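Local coordinates for DUF3218 domain-containing protein (Pseudomonas aeruginosa, PDB 2IGS) that is of unknown function but is a largely helical protein of a family placed in the lysozyme clan, which may point to a distant structural kinship with those enzymes, at residues G30-W42 / L96-K110. Residues are numbered along the deposited sequence; the frame is centred on the assembly and turned at random. Where two conformers were deposited one is given.
Sequences GFVFPEAQTIEAW and LPLLTSMAQNLDRIK. With SO4 (sulfate ion), chain U.
Met102, a selenomethionine, presses its CE methyl onto one face of the Trp42 indole, 3.5 Å from Trp42 CE2 and offset toward the ring's rim. Its selenium lies obliquely to the same ring, a Met-aromatic contact, and a bend at chi3 (-34°) lets both atoms reach the indole. Ala41 CB also closes on Met102 CE, at 3.8 Å. Beside this buried patch Leu99 forks: CD1 meets Phe33 CE2, while CD2 turns to Thr38 and Trp42. Trp42 NE1 donates to Thr204 O of helix 203-216, which helps fix the indole's rotation, and the ring of Tyr20 packs against it edge to face. Here two helices of an alpha-helical bundle cross steeply, the axes of 35-42 and 96-110 passing 8.9 Å apart at 78°, and the small Ala103 lies where the backbones come closest, its CA 5.3 Å from Gln37 CA, consistent with its size allowing the approach. Pro34, at the N-cap, leans on Ala103 CB; nearby a water donates to both Thr38 OG1 and Leu99 O. The loop ahead of the helix adds Phe31, with Leu96 CD2 centred over one ring face and Thr100 OG1 at its edge. Toward solvent the packing gives way to polar reach. Gln37, bent at chi2 (97°), sends NE2 to the syn side of Asp107 OD2 at 3.0 Å, in a fairly straight bond. One turn further along each helix, Lys110 NZ forms a 3.0 Å salt bridge to the syn lone pair of Glu40 OE1, while Tyr117 OH holds Glu40 OE2.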
loop_
_atom_site.group_PDB
_atom_site.type_symbol
_atom_site.label_atom_id
_atom_site.label_comp_id
_atom_site.label_asym_id
_atom_site.label_seq_id
_atom_site.Cartn_x
_atom_site.Cartn_y
_atom_site.Cartn_z
ATOM N N GLY F 30 52.682 25.327 7.701
ATOM C CA GLY F 30 51.474 25.855 8.347
ATOM C C GLY F 30 50.151 25.295 7.857
ATOM O O GLY F 30 49.096 25.646 8.398
ATOM N N PHE F 31 50.203 24.443 6.829
ATOM C CA PHE F 31 49.025 23.765 6.283
ATOM C C PHE F 31 48.623 22.662 7.248
ATOM O O PHE F 31 49.442 21.814 7.616
ATOM C CB PHE F 31 49.359 23.181 4.900
ATOM C CG PHE F 31 48.281 22.304 4.305
ATOM C CD1 PHE F 31 47.245 22.856 3.547
ATOM C CD2 PHE F 31 48.320 20.913 4.467
ATOM C CE1 PHE F 31 46.255 22.036 2.967
ATOM C CE2 PHE F 31 47.341 20.095 3.901
ATOM C CZ PHE F 31 46.305 20.658 3.145
ATOM N N VAL F 32 47.362 22.695 7.667
ATOM C CA VAL F 32 46.803 21.674 8.549
ATOM C C VAL F 32 46.453 20.436 7.709
ATOM O O VAL F 32 45.473 20.439 6.944
ATOM C CB VAL F 32 45.562 22.205 9.328
ATOM C CG1 VAL F 32 45.117 21.204 10.391
ATOM C CG2 VAL F 32 45.844 23.566 9.972
ATOM N N PHE F 33 47.282 19.399 7.833
ATOM C CA PHE F 33 47.131 18.145 7.089
ATOM C C PHE F 33 45.919 17.345 7.607
ATOM O O PHE F 33 45.869 16.993 8.794
ATOM C CB PHE F 33 48.425 17.320 7.199
ATOM C CG PHE F 33 48.429 16.076 6.356
ATOM C CD1 PHE F 33 48.166 14.830 6.921
ATOM C CD2 PHE F 33 48.684 16.142 4.995
ATOM C CE1 PHE F 33 48.154 13.666 6.129
ATOM C CE2 PHE F 33 48.659 14.987 4.201
ATOM C CZ PHE F 33 48.395 13.752 4.771
ATOM N N PRO F 34 44.933 17.056 6.721
ATOM C CA PRO F 34 43.756 16.281 7.172
ATOM C C PRO F 34 44.071 14.771 7.240
ATOM O O PRO F 34 43.649 14.002 6.344
ATOM C CB PRO F 34 42.694 16.590 6.098
ATOM C CG PRO F 34 43.487 16.965 4.851
ATOM C CD PRO F 34 44.861 17.423 5.293
ATOM N N GLU F 35 44.805 14.345 8.270
ATOM C CA GLU F 35 45.298 12.965 8.300
ATOM C C GLU F 35 44.195 11.905 8.415
ATOM O O GLU F 35 44.275 10.881 7.742
ATOM C CB GLU F 35 46.375 12.743 9.370
ATOM C CG GLU F 35 47.084 11.404 9.219
ATOM C CD GLU F 35 48.414 11.321 9.932
ATOM O OE1 GLU F 35 48.492 11.739 11.100
ATOM O OE2 GLU F 35 49.390 10.817 9.320
ATOM N N ALA F 36 43.196 12.139 9.268
ATOM C CA ALA F 36 42.119 11.156 9.454
ATOM C C ALA F 36 41.356 10.862 8.172
ATOM O O ALA F 36 41.188 9.702 7.821
ATOM C CB ALA F 36 41.156 11.581 10.582
ATOM N N GLN F 37 40.923 11.922 7.481
ATOM C CA GLN F 37 40.210 11.809 6.211
ATOM C C GLN F 37 41.051 11.191 5.092
ATOM O O GLN F 37 40.532 10.431 4.270
ATOM C CB GLN F 37 39.653 13.167 5.755
ATOM C CG GLN F 37 38.639 13.795 6.713
ATOM C CD GLN F 37 39.251 14.822 7.659
ATOM O OE1 GLN F 37 40.351 14.629 8.184
ATOM N NE2 GLN F 37 38.529 15.916 7.885
ATOM N N THR F 38 42.341 11.508 5.077
ATOM C CA THR F 38 43.265 10.998 4.052
ATOM C C THR F 38 43.516 9.480 4.177
ATOM O O THR F 38 43.432 8.761 3.174
ATOM C CB THR F 38 44.593 11.779 4.061
ATOM O OG1 THR F 38 44.319 13.171 3.864
ATOM C CG2 THR F 38 45.500 11.303 2.955
ATOM N N ILE F 39 43.806 9.007 5.395
ATOM C CA ILE F 39 43.923 7.562 5.647
ATOM C C ILE F 39 42.615 6.839 5.272
ATOM O O ILE F 39 42.644 5.835 4.542
ATOM C CB ILE F 39 44.311 7.217 7.130
ATOM C CG1 ILE F 39 45.639 7.870 7.546
ATOM C CG2 ILE F 39 44.409 5.710 7.310
ATOM C CD1 ILE F 39 45.752 8.189 9.057
ATOM N N GLU F 40 41.484 7.361 5.769
ATOM C CA GLU F 40 40.176 6.762 5.537
ATOM C C GLU F 40 39.801 6.694 4.051
ATOM O O GLU F 40 39.330 5.666 3.579
ATOM C CB GLU F 40 39.073 7.476 6.342
ATOM C CG GLU F 40 37.737 6.760 6.230
ATOM C CD GLU F 40 36.630 7.362 7.069
ATOM O OE1 GLU F 40 36.897 8.307 7.827
ATOM O OE2 GLU F 40 35.474 6.898 6.940
ATOM N N ALA F 41 40.004 7.787 3.327
ATOM C CA ALA F 41 39.747 7.829 1.871
ATOM C C ALA F 41 40.563 6.778 1.111
ATOM O O ALA F 41 40.038 6.049 0.274
ATOM C CB ALA F 41 40.046 9.236 1.320
ATOM N N TRP F 42 41.857 6.695 1.406
ATOM C CA TRP F 42 42.758 5.820 0.631
ATOM C C TRP F 42 42.739 4.354 1.108
ATOM O O TRP F 42 43.267 3.475 0.441
ATOM C CB TRP F 42 44.172 6.426 0.580
ATOM C CG TRP F 42 44.246 7.644 -0.355
ATOM C CD1 TRP F 42 43.382 7.951 -1.390
ATOM C CD2 TRP F 42 45.266 8.662 -0.377
ATOM N NE1 TRP F 42 43.799 9.095 -2.042
ATOM C CE2 TRP F 42 44.940 9.563 -1.431
ATOM C CE3 TRP F 42 46.408 8.918 0.411
ATOM C CZ2 TRP F 42 45.713 10.700 -1.717
ATOM C CZ3 TRP F 42 47.190 10.042 0.115
ATOM C CH2 TRP F 42 46.835 10.916 -0.953
ATOM N N LEU F 96 47.955 20.097 -2.298
ATOM C CA LEU F 96 47.114 20.627 -1.214
ATOM C C LEU F 96 45.622 20.678 -1.614
ATOM O O LEU F 96 44.761 20.322 -0.809
ATOM C CB LEU F 96 47.653 21.971 -0.676
ATOM C CG LEU F 96 49.112 21.964 -0.175
ATOM C CD1 LEU F 96 49.552 23.315 0.357
ATOM C CD2 LEU F 96 49.380 20.888 0.870
ATOM N N PRO F 97 45.310 21.099 -2.865
ATOM C CA PRO F 97 43.911 21.029 -3.301
ATOM C C PRO F 97 43.329 19.616 -3.300
ATOM O O PRO F 97 42.159 19.435 -2.961
ATOM C CB PRO F 97 43.963 21.596 -4.727
ATOM C CG PRO F 97 45.193 22.490 -4.725
ATOM C CD PRO F 97 46.169 21.704 -3.907
ATOM N N LEU F 98 44.132 18.624 -3.663
ATOM C CA LEU F 98 43.709 17.235 -3.561
ATOM C C LEU F 98 43.400 16.856 -2.116
ATOM O O LEU F 98 42.378 16.238 -1.835
ATOM C CB LEU F 98 44.772 16.282 -4.121
ATOM C CG LEU F 98 44.332 14.810 -4.256
ATOM C CD1 LEU F 98 45.111 14.112 -5.386
ATOM C CD2 LEU F 98 44.470 14.032 -2.926
ATOM N N LEU F 99 44.298 17.208 -1.206
ATOM C CA LEU F 99 44.129 16.828 0.176
ATOM C C LEU F 99 42.912 17.503 0.787
ATOM O O LEU F 99 42.098 16.843 1.443
ATOM C CB LEU F 99 45.381 17.151 0.969
ATOM C CG LEU F 99 46.602 16.288 0.647
ATOM C CD1 LEU F 99 47.769 16.727 1.491
ATOM C CD2 LEU F 99 46.290 14.797 0.856
ATOM N N THR F 100 42.803 18.813 0.545
ATOM C CA THR F 100 41.663 19.626 0.968
ATOM C C THR F 100 40.351 19.062 0.428
ATOM O O THR F 100 39.414 18.885 1.189
ATOM C CB THR F 100 41.827 21.105 0.535
ATOM O OG1 THR F 100 43.002 21.664 1.140
ATOM C CG2 THR F 100 40.658 21.931 0.975
ATOM N N SER F 101 40.306 18.760 -0.870
ATOM C CA SER F 101 39.061 18.398 -1.543
ATOM C C SER F 101 38.555 17.033 -1.084
ATOM O O SER F 101 37.363 16.876 -0.810
ATOM C CB SER F 101 39.203 18.479 -3.079
ATOM O OG SER F 101 39.148 17.208 -3.728
HETATM N N MSE F 102 39.459 16.057 -0.971
HETATM C CA MSE F 102 39.106 14.761 -0.411
HETATM C C MSE F 102 38.544 14.835 0.991
HETATM O O MSE F 102 37.626 14.094 1.309
HETATM C CB MSE F 102 40.288 13.813 -0.411
HETATM C CG MSE F 102 40.529 13.166 -1.737
HETATM SE SE MSE F 102 41.426 11.470 -1.591
HETATM C CE MSE F 102 42.572 11.785 -0.058
ATOM N N ALA F 103 39.092 15.719 1.827
ATOM C CA ALA F 103 38.653 15.837 3.210
ATOM C C ALA F 103 37.217 16.340 3.249
ATOM O O ALA F 103 36.378 15.765 3.924
ATOM C CB ALA F 103 39.580 16.774 3.987
ATOM N N GLN F 104 36.950 17.403 2.487
ATOM C CA GLN F 104 35.629 18.019 2.389
ATOM C C GLN F 104 34.597 17.076 1.772
ATOM O O GLN F 104 33.471 16.969 2.279
ATOM C CB GLN F 104 35.703 19.346 1.610
ATOM C CG GLN F 104 36.449 20.461 2.366
ATOM C CD GLN F 104 36.822 21.671 1.501
ATOM O OE1 GLN F 104 36.868 21.592 0.266
ATOM N NE2 GLN F 104 37.105 22.801 2.158
ATOM N N ASN F 105 34.981 16.384 0.702
ATOM C CA ASN F 105 34.058 15.470 0.034
ATOM C C ASN F 105 33.679 14.272 0.901
ATOM O O ASN F 105 32.493 13.944 1.028
ATOM C CB ASN F 105 34.542 15.094 -1.373
ATOM C CG ASN F 105 34.417 16.278 -2.362
ATOM O OD1 ASN F 105 33.458 17.057 -2.289
ATOM N ND2 ASN F 105 35.394 16.425 -3.269
ATOM N N LEU F 106 34.687 13.679 1.538
ATOM C CA LEU F 106 34.509 12.599 2.502
ATOM C C LEU F 106 33.626 12.959 3.687
ATOM O O LEU F 106 32.809 12.123 4.131
ATOM C CB LEU F 106 35.866 12.123 3.007
ATOM C CG LEU F 106 36.131 10.661 3.426
ATOM C CD1 LEU F 106 36.727 10.559 4.821
ATOM C CD2 LEU F 106 34.973 9.667 3.213
ATOM N N ASP F 107 33.777 14.170 4.221
ATOM C CA ASP F 107 32.925 14.573 5.337
ATOM C C ASP F 107 31.473 14.813 4.901
ATOM O O ASP F 107 30.543 14.515 5.651
ATOM C CB ASP F 107 33.535 15.752 6.108
ATOM C CG ASP F 107 34.803 15.355 6.869
ATOM O OD1 ASP F 107 34.992 14.142 7.154
ATOM O OD2 ASP F 107 35.618 16.246 7.177
ATOM N N ARG F 108 31.293 15.357 3.696
ATOM C CA ARG F 108 29.973 15.465 3.065
ATOM C C ARG F 108 29.311 14.095 2.941
ATOM O O ARG F 108 28.160 13.925 3.334
ATOM C CB ARG F 108 30.064 16.132 1.684
ATOM C CG ARG F 108 29.392 17.512 1.572
ATOM C CD ARG F 108 29.595 18.132 0.173
ATOM N NE ARG F 108 28.335 18.478 -0.504
ATOM C CZ ARG F 108 28.217 18.748 -1.808
ATOM N NH1 ARG F 108 27.031 19.037 -2.320
ATOM N NH2 ARG F 108 29.273 18.724 -2.611
ATOM N N ILE F 109 30.051 13.122 2.419
ATOM C CA ILE F 109 29.524 11.760 2.215
ATOM C C ILE F 109 29.128 11.091 3.550
ATOM O O ILE F 109 28.065 10.486 3.655
ATOM C CB ILE F 109 30.538 10.908 1.412
ATOM C CG1 ILE F 109 30.522 11.336 -0.054
ATOM C CG2 ILE F 109 30.259 9.429 1.548
ATOM C CD1 ILE F 109 31.699 10.810 -0.882
ATOM N N LYS F 110 29.963 11.261 4.569
ATOM C CA LYS F 110 29.714 10.699 5.888
ATOM C C LYS F 110 28.547 11.378 6.612
ATOM O O LYS F 110 27.806 10.714 7.328
ATOM C CB LYS F 110 30.979 10.758 6.744
ATOM C CG LYS F 110 32.096 9.836 6.257
ATOM C CD LYS F 110 33.410 10.153 6.966
ATOM C CE LYS F 110 33.426 9.643 8.404
ATOM N NZ LYS F 110 34.700 9.994 9.093
HETATM S S SO4 U . 25.023 18.052 0.927
HETATM O O1 SO4 U . 24.635 19.163 1.797
HETATM O O2 SO4 U . 26.131 17.333 1.559
HETATM O O3 SO4 U . 23.870 17.161 0.743
HETATM O O4 SO4 U . 25.445 18.590 -0.369
HETATM O O HOH W 1 42.155 14.269 2.668
#